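Long-range contact in CRISPR system Cmr subunit Cmr1-1 (Pyrococcus furiosus, PDB 4W8Z), which binds RNA and, together with Cmr6, caps the type III-B Cmr ribonucleoprotein complex, which defends the cell against invading mobile genetic elements: residues Asp277-Val289 with Gly297-Pro309. Sequence-based numbering, arbitrary orientation.
Sequences DLRRASPLWFGVV and GRIIKFFQSTFHP
W285 and F302 meet edge-to-face: the F302 edge is directed at the six-membered ring of the indole, with centroids 4.7 Å apart and planes at 64°. F302 CE2 lies over the centre of the indole face, 3.5 Å from W285 CE2. F302 CG stands anti to its carbonyl carbon (chi1 -64°), and the ring thereby reaches the neighbouring strand. I300 runs alongside W285, its CG2 3.6 Å from W285 CB, while the indole also meets the ring of W44. On the other face of the sheet, L284 CG packs obliquely against I299 CG2 (3.6 Å), and the CG of K301 flanks the same leucine; I299 and F286 extend this apolar side to F244 of helix 237-264. The two strands form an antiparallel beta hairpin within the Cmr1-like C-terminal region, which belongs to the RAMPS-Cas5-like clan, and strand 294-302 pairs on its far side with strand 226-231. The backbones of W285 and I300 bond to each other in both directions (W285 N to I300 O 2.9 Å), and those of G287 and R298 do the same (R298 N to G287 O 2.8 Å). Farther along, R298 bends at chi3 (61°) and crosses V289 at about a right angle, its guanidinium set beside V289 CB and CG2. At the opposite end, F302 N donates to P283 O (3.2 Å), and the K301 ammonium leaves the pair for salt bridges with E229 and D326.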
loop_
_atom_site.group_PDB
_atom_site.type_symbol
_atom_site.label_atom_id
_atom_site.label_comp_id
_atom_site.label_asym_id
_atom_site.label_seq_id
_atom_site.Cartn_x
_atom_site.Cartn_y
_atom_site.Cartn_z
ATOM N N ASP A 277 -13.276 21.894 0.177
ATOM C CA ASP A 277 -12.122 20.994 0.130
ATOM C C ASP A 277 -11.703 20.694 -1.309
ATOM O O ASP A 277 -11.540 19.534 -1.693
ATOM C CB ASP A 277 -12.421 19.692 0.880
ATOM N N LEU A 278 -11.521 21.752 -2.094
ATOM C CA LEU A 278 -11.198 21.630 -3.514
ATOM C C LEU A 278 -9.710 21.373 -3.752
ATOM O O LEU A 278 -9.339 20.613 -4.649
ATOM C CB LEU A 278 -11.632 22.895 -4.261
ATOM C CG LEU A 278 -11.454 22.919 -5.782
ATOM C CD1 LEU A 278 -12.420 21.954 -6.456
ATOM C CD2 LEU A 278 -11.628 24.330 -6.321
ATOM N N ARG A 279 -8.865 22.015 -2.952
ATOM C CA ARG A 279 -7.418 21.855 -3.074
ATOM C C ARG A 279 -6.869 20.847 -2.069
ATOM O O ARG A 279 -5.655 20.716 -1.908
ATOM C CB ARG A 279 -6.713 23.203 -2.897
ATOM C CG ARG A 279 -6.757 24.085 -4.131
ATOM C CD ARG A 279 -6.099 25.426 -3.881
ATOM N NE ARG A 279 -7.081 26.503 -3.854
ATOM C CZ ARG A 279 -6.788 27.783 -4.047
ATOM N NH1 ARG A 279 -5.536 28.150 -4.286
ATOM N NH2 ARG A 279 -7.745 28.696 -4.010
ATOM N N ARG A 280 -7.771 20.143 -1.392
ATOM C CA ARG A 280 -7.380 19.116 -0.437
ATOM C C ARG A 280 -7.244 17.765 -1.132
ATOM O O ARG A 280 -8.142 16.923 -1.054
ATOM C CB ARG A 280 -8.396 19.029 0.705
ATOM N N ALA A 281 -6.120 17.568 -1.818
ATOM C CA ALA A 281 -5.856 16.318 -2.525
ATOM C C ALA A 281 -5.441 15.218 -1.548
ATOM O O ALA A 281 -4.991 15.490 -0.432
ATOM C CB ALA A 281 -4.793 16.518 -3.593
ATOM N N SER A 282 -5.590 13.974 -1.983
ATOM C CA SER A 282 -5.528 12.832 -1.086
ATOM C C SER A 282 -4.310 11.957 -1.355
ATOM O O SER A 282 -3.743 12.009 -2.448
ATOM C CB SER A 282 -6.813 12.020 -1.229
ATOM O OG SER A 282 -7.941 12.880 -1.213
ATOM N N PRO A 283 -3.893 11.161 -0.354
ATOM C CA PRO A 283 -2.765 10.239 -0.550
ATOM C C PRO A 283 -2.962 9.296 -1.737
ATOM O O PRO A 283 -4.071 8.814 -1.979
ATOM C CB PRO A 283 -2.730 9.444 0.758
ATOM C CG PRO A 283 -3.354 10.346 1.758
ATOM C CD PRO A 283 -4.413 11.107 1.023
ATOM N N LEU A 284 -1.885 9.044 -2.473
ATOM C CA LEU A 284 -1.908 8.073 -3.559
ATOM C C LEU A 284 -0.753 7.086 -3.398
ATOM O O LEU A 284 0.398 7.483 -3.243
ATOM C CB LEU A 284 -1.835 8.783 -4.915
ATOM C CG LEU A 284 -2.012 7.955 -6.192
ATOM C CD1 LEU A 284 -2.548 8.835 -7.308
ATOM C CD2 LEU A 284 -0.705 7.312 -6.621
ATOM N N TRP A 285 -1.071 5.796 -3.424
ATOM C CA TRP A 285 -0.044 4.761 -3.382
ATOM C C TRP A 285 -0.016 4.066 -4.723
ATOM O O TRP A 285 -1.038 3.988 -5.398
ATOM C CB TRP A 285 -0.313 3.732 -2.284
ATOM C CG TRP A 285 -0.454 4.278 -0.901
ATOM C CD1 TRP A 285 -0.336 5.580 -0.508
ATOM C CD2 TRP A 285 -0.745 3.526 0.280
ATOM N NE1 TRP A 285 -0.539 5.681 0.848
ATOM C CE2 TRP A 285 -0.793 4.433 1.353
ATOM C CE3 TRP A 285 -0.980 2.173 0.531
ATOM C CZ2 TRP A 285 -1.061 4.030 2.657
ATOM C CZ3 TRP A 285 -1.243 1.773 1.828
ATOM C CH2 TRP A 285 -1.278 2.699 2.875
ATOM N N PHE A 286 1.142 3.555 -5.120
ATOM C CA PHE A 286 1.162 2.691 -6.288
ATOM C C PHE A 286 2.108 1.513 -6.111
ATOM O O PHE A 286 2.988 1.520 -5.245
ATOM C CB PHE A 286 1.509 3.478 -7.561
ATOM C CG PHE A 286 2.838 4.181 -7.521
ATOM C CD1 PHE A 286 3.998 3.535 -7.930
ATOM C CD2 PHE A 286 2.922 5.504 -7.124
ATOM C CE1 PHE A 286 5.216 4.192 -7.914
ATOM C CE2 PHE A 286 4.137 6.165 -7.107
ATOM C CZ PHE A 286 5.287 5.509 -7.500
ATOM N N GLY A 287 1.894 0.495 -6.936
ATOM C CA GLY A 287 2.655 -0.735 -6.879
ATOM C C GLY A 287 2.258 -1.607 -8.051
ATOM O O GLY A 287 1.701 -1.114 -9.029
ATOM N N VAL A 288 2.540 -2.903 -7.954
ATOM C CA VAL A 288 2.261 -3.816 -9.053
ATOM C C VAL A 288 1.367 -4.971 -8.612
ATOM O O VAL A 288 1.656 -5.653 -7.630
ATOM C CB VAL A 288 3.567 -4.378 -9.648
ATOM C CG1 VAL A 288 3.282 -5.255 -10.866
ATOM C CG2 VAL A 288 4.504 -3.236 -10.015
ATOM N N VAL A 289 0.276 -5.180 -9.343
ATOM C CA VAL A 289 -0.611 -6.303 -9.087
ATOM C C VAL A 289 -0.537 -7.286 -10.254
ATOM O O VAL A 289 -0.405 -6.885 -11.413
ATOM C CB VAL A 289 -2.075 -5.831 -8.858
ATOM C CG1 VAL A 289 -2.629 -5.127 -10.100
ATOM C CG2 VAL A 289 -2.976 -6.997 -8.433
ATOM N N GLY A 297 -0.007 -2.004 -13.355
ATOM C CA GLY A 297 0.232 -0.945 -12.394
ATOM C C GLY A 297 -0.991 -0.818 -11.506
ATOM O O GLY A 297 -2.114 -0.829 -11.998
ATOM N N ARG A 298 -0.790 -0.720 -10.197
ATOM C CA ARG A 298 -1.914 -0.572 -9.280
ATOM C C ARG A 298 -1.852 0.760 -8.549
ATOM O O ARG A 298 -0.826 1.110 -7.975
ATOM C CB ARG A 298 -1.944 -1.717 -8.269
ATOM C CG ARG A 298 -3.090 -1.635 -7.278
ATOM C CD ARG A 298 -3.075 -2.811 -6.324
ATOM N NE ARG A 298 -1.846 -2.846 -5.535
ATOM C CZ ARG A 298 -1.173 -3.957 -5.250
ATOM N NH1 ARG A 298 -1.615 -5.130 -5.683
ATOM N NH2 ARG A 298 -0.063 -3.892 -4.528
ATOM N N ILE A 299 -2.957 1.499 -8.569
ATOM C CA ILE A 299 -3.037 2.786 -7.887
ATOM C C ILE A 299 -4.189 2.792 -6.893
ATOM O O ILE A 299 -5.301 2.387 -7.225
ATOM C CB ILE A 299 -3.231 3.940 -8.887
ATOM C CG1 ILE A 299 -2.045 4.014 -9.844
ATOM C CG2 ILE A 299 -3.400 5.263 -8.163
ATOM C CD1 ILE A 299 -2.454 4.027 -11.289
ATOM N N ILE A 300 -3.932 3.238 -5.668
ATOM C CA ILE A 300 -5.019 3.414 -4.718
ATOM C C ILE A 300 -5.007 4.836 -4.142
ATOM O O ILE A 300 -3.952 5.377 -3.808
ATOM C CB ILE A 300 -4.962 2.356 -3.580
ATOM C CG1 ILE A 300 -6.139 2.540 -2.614
ATOM C CG2 ILE A 300 -3.637 2.411 -2.843
ATOM C CD1 ILE A 300 -6.424 1.329 -1.753
ATOM N N LYS A 301 -6.190 5.442 -4.063
ATOM C CA LYS A 301 -6.348 6.801 -3.542
ATOM C C LYS A 301 -7.273 6.828 -2.320
ATOM O O LYS A 301 -8.408 6.367 -2.395
ATOM C CB LYS A 301 -6.890 7.725 -4.636
ATOM C CG LYS A 301 -5.851 8.123 -5.670
ATOM C CD LYS A 301 -6.470 8.787 -6.890
ATOM C CE LYS A 301 -7.126 7.762 -7.793
ATOM N NZ LYS A 301 -7.542 8.343 -9.103
ATOM N N PHE A 302 -6.787 7.366 -1.201
ATOM C CA PHE A 302 -7.548 7.355 0.053
ATOM C C PHE A 302 -8.213 8.691 0.379
ATOM O O PHE A 302 -7.528 9.688 0.586
ATOM C CB PHE A 302 -6.641 6.972 1.224
ATOM C CG PHE A 302 -6.087 5.586 1.140
ATOM C CD1 PHE A 302 -6.869 4.494 1.473
ATOM C CD2 PHE A 302 -4.775 5.373 0.745
ATOM C CE1 PHE A 302 -6.362 3.215 1.401
ATOM C CE2 PHE A 302 -4.258 4.096 0.674
ATOM C CZ PHE A 302 -5.051 3.014 1.003
ATOM N N PHE A 303 -9.539 8.706 0.468
ATOM C CA PHE A 303 -10.256 9.942 0.775
ATOM C C PHE A 303 -10.785 9.933 2.206
ATOM O O PHE A 303 -11.552 9.047 2.574
ATOM C CB PHE A 303 -11.409 10.156 -0.212
ATOM C CG PHE A 303 -10.992 10.099 -1.662
ATOM C CD1 PHE A 303 -10.196 11.094 -2.206
ATOM C CD2 PHE A 303 -11.404 9.056 -2.480
ATOM C CE1 PHE A 303 -9.811 11.049 -3.532
ATOM C CE2 PHE A 303 -11.023 9.007 -3.809
ATOM C CZ PHE A 303 -10.226 10.005 -4.334
ATOM N N GLN A 304 -10.367 10.908 3.013
ATOM C CA GLN A 304 -10.877 11.041 4.378
ATOM C C GLN A 304 -11.021 12.506 4.800
ATOM O O GLN A 304 -10.813 13.411 3.996
ATOM C CB GLN A 304 -9.975 10.299 5.370
ATOM C CG GLN A 304 -8.673 11.010 5.704
ATOM C CD GLN A 304 -7.475 10.363 5.049
ATOM O OE1 GLN A 304 -7.287 10.464 3.837
ATOM N NE2 GLN A 304 -6.653 9.695 5.850
ATOM N N SER A 305 -11.371 12.728 6.066
ATOM C CA SER A 305 -11.641 14.073 6.575
ATOM C C SER A 305 -10.388 14.843 6.981
ATOM O O SER A 305 -10.304 16.053 6.766
ATOM C CB SER A 305 -12.591 14.001 7.770
ATOM O OG SER A 305 -13.836 13.445 7.394
ATOM N N THR A 306 -9.429 14.147 7.587
ATOM C CA THR A 306 -8.177 14.766 8.017
ATOM C C THR A 306 -7.424 15.381 6.840
ATOM O O THR A 306 -7.252 14.746 5.800
ATOM C CB THR A 306 -7.254 13.746 8.729
ATOM O OG1 THR A 306 -7.797 13.422 10.015
ATOM C CG2 THR A 306 -5.850 14.312 8.911
ATOM N N PHE A 307 -6.995 16.628 7.006
ATOM C CA PHE A 307 -6.189 17.303 5.996
ATOM C C PHE A 307 -4.739 16.829 6.061
ATOM O O PHE A 307 -4.136 16.792 7.135
ATOM C CB PHE A 307 -6.269 18.823 6.176
ATOM C CG PHE A 307 -5.184 19.584 5.461
ATOM C CD1 PHE A 307 -5.138 19.626 4.077
ATOM C CD2 PHE A 307 -4.219 20.276 6.178
ATOM C CE1 PHE A 307 -4.143 20.333 3.421
ATOM C CE2 PHE A 307 -3.222 20.982 5.527
ATOM C CZ PHE A 307 -3.186 21.011 4.148
ATOM N N HIS A 308 -4.195 16.450 4.909
ATOM C CA HIS A 308 -2.792 16.064 4.809
ATOM C C HIS A 308 -2.060 17.063 3.925
ATOM O O HIS A 308 -2.355 17.170 2.734
ATOM C CB HIS A 308 -2.641 14.651 4.241
ATOM C CG HIS A 308 -3.605 13.663 4.817
ATOM N ND1 HIS A 308 -3.279 12.822 5.860
ATOM C CD2 HIS A 308 -4.889 13.382 4.493
ATOM C CE1 HIS A 308 -4.321 12.066 6.154
ATOM N NE2 HIS A 308 -5.312 12.387 5.341
ATOM N N PRO A 309 -1.102 17.797 4.506
ATOM C CA PRO A 309 -0.388 18.831 3.752
ATOM C C PRO A 309 0.387 18.260 2.565
ATOM O O PRO A 309 0.907 17.144 2.644
ATOM C CB PRO A 309 0.565 19.428 4.794
ATOM C CG PRO A 309 0.749 18.342 5.805
ATOM C CD PRO A 309 -0.574 17.644 5.874
#